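Replication initiation and membrane attachment protein (Geobacillus stearothermophilus 10, PDB 5WTN) probably acts in assembling the bacterial primosome for DNA replication, forming a tetramer and a complex with a primosomal re-initiation protein. Local coordinates at residues Arg27-Leu30 with Thr31-Gln35; Arg130-Gly133 with Arg134-Ile138. All coordinates share one frame; numbering follows the deposited sequence.

Overall arrangement
Contact 1 is a stretch within helix 24-38. Contact 2 is the bend between helix 122-132 and helix 134-143. Their centres lie about 14 Å apart, and their nearest atoms come to about 6 Å without touching. Both sit on the same side of the chain's centre, contact 1 about 20 Å from it and contact 2 about 30 Å. Helix 134-143, which begins in contact 2, links the two, because its L140 packs on L32 and L33 of contact 1. P36, just past contact 1, packs on V132. Contact 1 is buried and contact 2 lies near the surface, yet both reach the second subunit of the tetramer.

Contact 1. Residues Arg27-Leu30 with Thr31-Gln35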
# COMPACT_ATOMS: atom_id res chain seq x y z
N ARG A 27 3.32 7.15 -5.10
CA ARG A 27 4.56 7.44 -4.39
C ARG A 27 5.79 7.26 -5.26
O ARG A 27 6.80 7.93 -5.06
CB ARG A 27 4.70 6.57 -3.14
CG ARG A 27 5.80 7.04 -2.21
CD ARG A 27 6.35 5.89 -1.41
NE ARG A 27 7.17 5.07 -2.28
CZ ARG A 27 7.17 3.74 -2.28
NH1 ARG A 27 6.38 3.07 -1.46
NH2 ARG A 27 7.96 3.10 -3.13
N LYS A 28 5.71 6.33 -6.21
CA LYS A 28 6.82 6.06 -7.11
C LYS A 28 6.86 7.13 -8.19
O LYS A 28 7.93 7.62 -8.55
CB LYS A 28 6.68 4.67 -7.74
CG LYS A 28 6.42 3.56 -6.74
CD LYS A 28 6.75 2.20 -7.33
CE LYS A 28 6.01 1.09 -6.61
NZ LYS A 28 6.30 -0.25 -7.20
N VAL A 29 5.69 7.48 -8.71
CA VAL A 29 5.57 8.53 -9.71
C VAL A 29 6.10 9.83 -9.13
O VAL A 29 6.77 10.60 -9.81
CB VAL A 29 4.10 8.73 -10.14
CG1 VAL A 29 3.97 9.97 -11.02
CG2 VAL A 29 3.59 7.50 -10.87
N LEU A 30 5.80 10.06 -7.85
CA LEU A 30 6.32 11.22 -7.15
C LEU A 30 7.82 11.18 -7.04
O LEU A 30 8.50 12.17 -7.27
CB LEU A 30 5.72 11.29 -5.76
CG LEU A 30 4.32 11.87 -5.76
CD1 LEU A 30 3.64 11.44 -4.47
CD2 LEU A 30 4.33 13.38 -5.91
N THR A 31 8.35 10.03 -6.69
CA THR A 31 9.77 9.95 -6.46
C THR A 31 10.56 9.92 -7.75
O THR A 31 11.65 10.48 -7.79
CB THR A 31 10.13 8.74 -5.64
OG1 THR A 31 9.24 8.65 -4.52
CG2 THR A 31 11.56 8.86 -5.14
N LEU A 32 10.04 9.23 -8.76
CA LEU A 32 10.79 9.05 -10.00
C LEU A 32 10.48 9.98 -11.17
O LEU A 32 11.27 10.07 -12.10
CB LEU A 32 10.69 7.61 -10.47
CG LEU A 32 10.98 6.59 -9.38
CD1 LEU A 32 10.83 5.21 -9.97
CD2 LEU A 32 12.38 6.79 -8.84
N LEU A 33 9.37 10.68 -11.12
CA LEU A 33 8.90 11.41 -12.31
C LEU A 33 8.78 12.89 -12.00
O LEU A 33 9.30 13.75 -12.72
CB LEU A 33 7.59 10.83 -12.87
CG LEU A 33 7.63 9.42 -13.48
CD1 LEU A 33 6.27 9.11 -14.06
CD2 LEU A 33 8.71 9.29 -14.52
N TYR A 34 8.02 13.18 -10.96
CA TYR A 34 7.91 14.52 -10.45
C TYR A 34 9.16 15.06 -9.78
O TYR A 34 9.45 16.23 -9.91
CB TYR A 34 6.75 14.59 -9.49
CG TYR A 34 5.43 14.68 -10.19
CD1 TYR A 34 4.84 13.56 -10.72
CD2 TYR A 34 4.76 15.89 -10.30
CE1 TYR A 34 3.61 13.64 -11.34
CE2 TYR A 34 3.53 15.97 -10.91
CZ TYR A 34 2.97 14.84 -11.43
OH TYR A 34 1.75 14.93 -12.05
N GLN A 35 9.88 14.23 -9.03
CA GLN A 35 10.99 14.75 -8.24
C GLN A 35 12.08 15.39 -9.06
O GLN A 35 12.54 16.45 -8.69
CB GLN A 35 11.59 13.70 -7.31
CG GLN A 35 12.42 14.30 -6.19
CD GLN A 35 13.20 13.24 -5.42
OE1 GLN A 35 14.01 13.55 -4.54
NE2 GLN A 35 12.94 12.00 -5.72
O HOH W 1 9.37 6.66 -3.19
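The hydroxyl of T31 reaches back along helix 24-38 to R27, one turn earlier. T31 OG1 gives a hydrogen bond to R27 O at 2.6 Å, with the donor nearly in line with the C=O bond. That carbonyl also accepts T31 N, which lies above its plane. The bond is possible because OG1 stands beside the backbone N (chi1 -46°), facing the preceding turn. R27 NE donates to a water at 2.9 Å. With an alanine here, R27 O would probably lose the hydroxyl donor in line with its C=O bond and be left with the backbone N-H of the same residue.

The helix then widens into a pi-type turn at 31-34. V29 O takes both L33 N at 2.9 Å and Y34 N at 3.1 Å. V29 and Y34 lie side by side, pointing the same way. V29 CG1, anti to its own N (chi1 171°), meets the CD1-CE1 side of the tyrosine ring at 3.7 Å from CD1. L33 CD1 touches the same methyl at 3.9 Å. Y34 OH is hydrogen-bonded to L113 N. Farther on, Q35 NE2 bonds T31 O at 2.9 Å on a lone pair in the carbonyl plane. K28 extends to a salt bridge with E54 of the second subunit. The two N-H donors on V29 O thus take up the widening of the turn, while the V29 methyl keeps L33 and Y34 in apolar contact.

Contact 2. Residues Arg130-Gly133 with Arg134-Ile138; sequences RQVG and RHLFI
V132 and L136 meet at a glycine break between two consecutive helices, where helix 122-132 ends and helix 134-143 starts. G133 alone separates the two. It leaves helical angles with a positive phi (83°) and is also the N-cap residue of the second helix. A side chain at these backbone angles would press on the carbonyl of V132, which suits glycine.

The apolar contacts centre on V132. Its side chain crosses that of L136 at about a right angle. V132 CG1 lies 3.6 Å from L136 CB, and V132 CG2 lies 3.7 Å from L136 CD2. L136 CG is anti to its backbone N (chi1 -179°), which lays CG and CD2 across the valine side chain. V132 CG1 also comes within 4.1 Å of F137 CB.

The F137 ring leads away from the bend. It meets the R129 guanidinium in a cation-pi contact. The F137 side chain also touches L128, joining the new helix to the one before. L136 packs on R65 of the second subunit.

The polar contact across the bend is a backbone bond that opens the second helix. F137 N donates to G133 O at 3.0 Å, with an N-H...O angle of 151°.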
# COMPACT_ATOMS: atom_id res chain seq x y z
N ARG A 130 15.24 16.12 -20.43
CA ARG A 130 16.36 17.04 -20.29
C ARG A 130 17.01 16.94 -18.93
O ARG A 130 18.22 16.97 -18.81
CB ARG A 130 15.92 18.49 -20.53
CG ARG A 130 16.87 19.57 -19.99
CD ARG A 130 18.22 19.55 -20.69
NE ARG A 130 19.26 20.30 -19.98
CZ ARG A 130 20.51 20.42 -20.40
NH1 ARG A 130 20.88 19.82 -21.53
NH2 ARG A 130 21.40 21.12 -19.71
N GLN A 131 16.19 16.85 -17.89
CA GLN A 131 16.68 16.92 -16.51
C GLN A 131 17.23 15.59 -15.99
O GLN A 131 17.96 15.56 -14.99
CB GLN A 131 15.59 17.43 -15.58
CG GLN A 131 15.84 17.15 -14.10
CD GLN A 131 16.78 18.15 -13.47
OE1 GLN A 131 17.49 17.83 -12.51
NE2 GLN A 131 16.78 19.37 -13.99
N VAL A 132 16.88 14.50 -16.65
CA VAL A 132 17.28 13.18 -16.23
C VAL A 132 18.21 12.47 -17.22
O VAL A 132 18.89 11.50 -16.87
CB VAL A 132 15.99 12.36 -15.99
CG1 VAL A 132 15.92 11.12 -16.87
CG2 VAL A 132 15.84 12.05 -14.51
N GLY A 133 18.28 12.99 -18.44
CA GLY A 133 19.06 12.35 -19.48
C GLY A 133 18.36 11.22 -20.22
O GLY A 133 17.53 10.51 -19.66
N ARG A 134 18.76 11.00 -21.47
CA ARG A 134 18.09 10.06 -22.37
C ARG A 134 18.03 8.61 -21.89
O ARG A 134 16.99 7.97 -21.95
CB ARG A 134 18.72 10.11 -23.76
CG ARG A 134 17.94 9.35 -24.84
CD ARG A 134 16.83 10.22 -25.46
NE ARG A 134 17.34 11.50 -25.96
CZ ARG A 134 16.64 12.37 -26.71
NH1 ARG A 134 15.39 12.10 -27.07
NH2 ARG A 134 17.21 13.51 -27.10
N HIS A 135 19.16 8.10 -21.42
CA HIS A 135 19.21 6.74 -20.90
C HIS A 135 18.23 6.52 -19.73
O HIS A 135 17.40 5.60 -19.76
CB HIS A 135 20.64 6.41 -20.46
CG HIS A 135 20.86 4.96 -20.15
ND1 HIS A 135 20.41 3.94 -20.97
CD2 HIS A 135 21.51 4.35 -19.13
CE1 HIS A 135 20.75 2.78 -20.46
NE2 HIS A 135 21.42 3.00 -19.34
N LEU A 136 18.33 7.37 -18.71
CA LEU A 136 17.50 7.23 -17.54
C LEU A 136 16.01 7.42 -17.88
O LEU A 136 15.13 6.79 -17.29
CB LEU A 136 17.96 8.21 -16.46
CG LEU A 136 17.21 8.20 -15.14
CD1 LEU A 136 17.05 6.78 -14.64
CD2 LEU A 136 17.96 9.02 -14.12
N PHE A 137 15.75 8.29 -18.84
CA PHE A 137 14.39 8.55 -19.28
C PHE A 137 13.74 7.28 -19.81
O PHE A 137 12.58 7.02 -19.51
CB PHE A 137 14.39 9.62 -20.36
CG PHE A 137 13.01 10.04 -20.80
CD1 PHE A 137 12.24 10.89 -20.01
CD2 PHE A 137 12.49 9.61 -22.00
CE1 PHE A 137 10.98 11.27 -20.43
CE2 PHE A 137 11.24 10.00 -22.42
CZ PHE A 137 10.49 10.82 -21.64
N ILE A 138 14.48 6.49 -20.57
CA ILE A 138 13.93 5.27 -21.14
C ILE A 138 13.67 4.21 -20.07
O ILE A 138 12.70 3.45 -20.15
CB ILE A 138 14.84 4.71 -22.27
CG1 ILE A 138 14.91 5.71 -23.42
CG2 ILE A 138 14.33 3.36 -22.77
CD1 ILE A 138 15.56 5.17 -24.67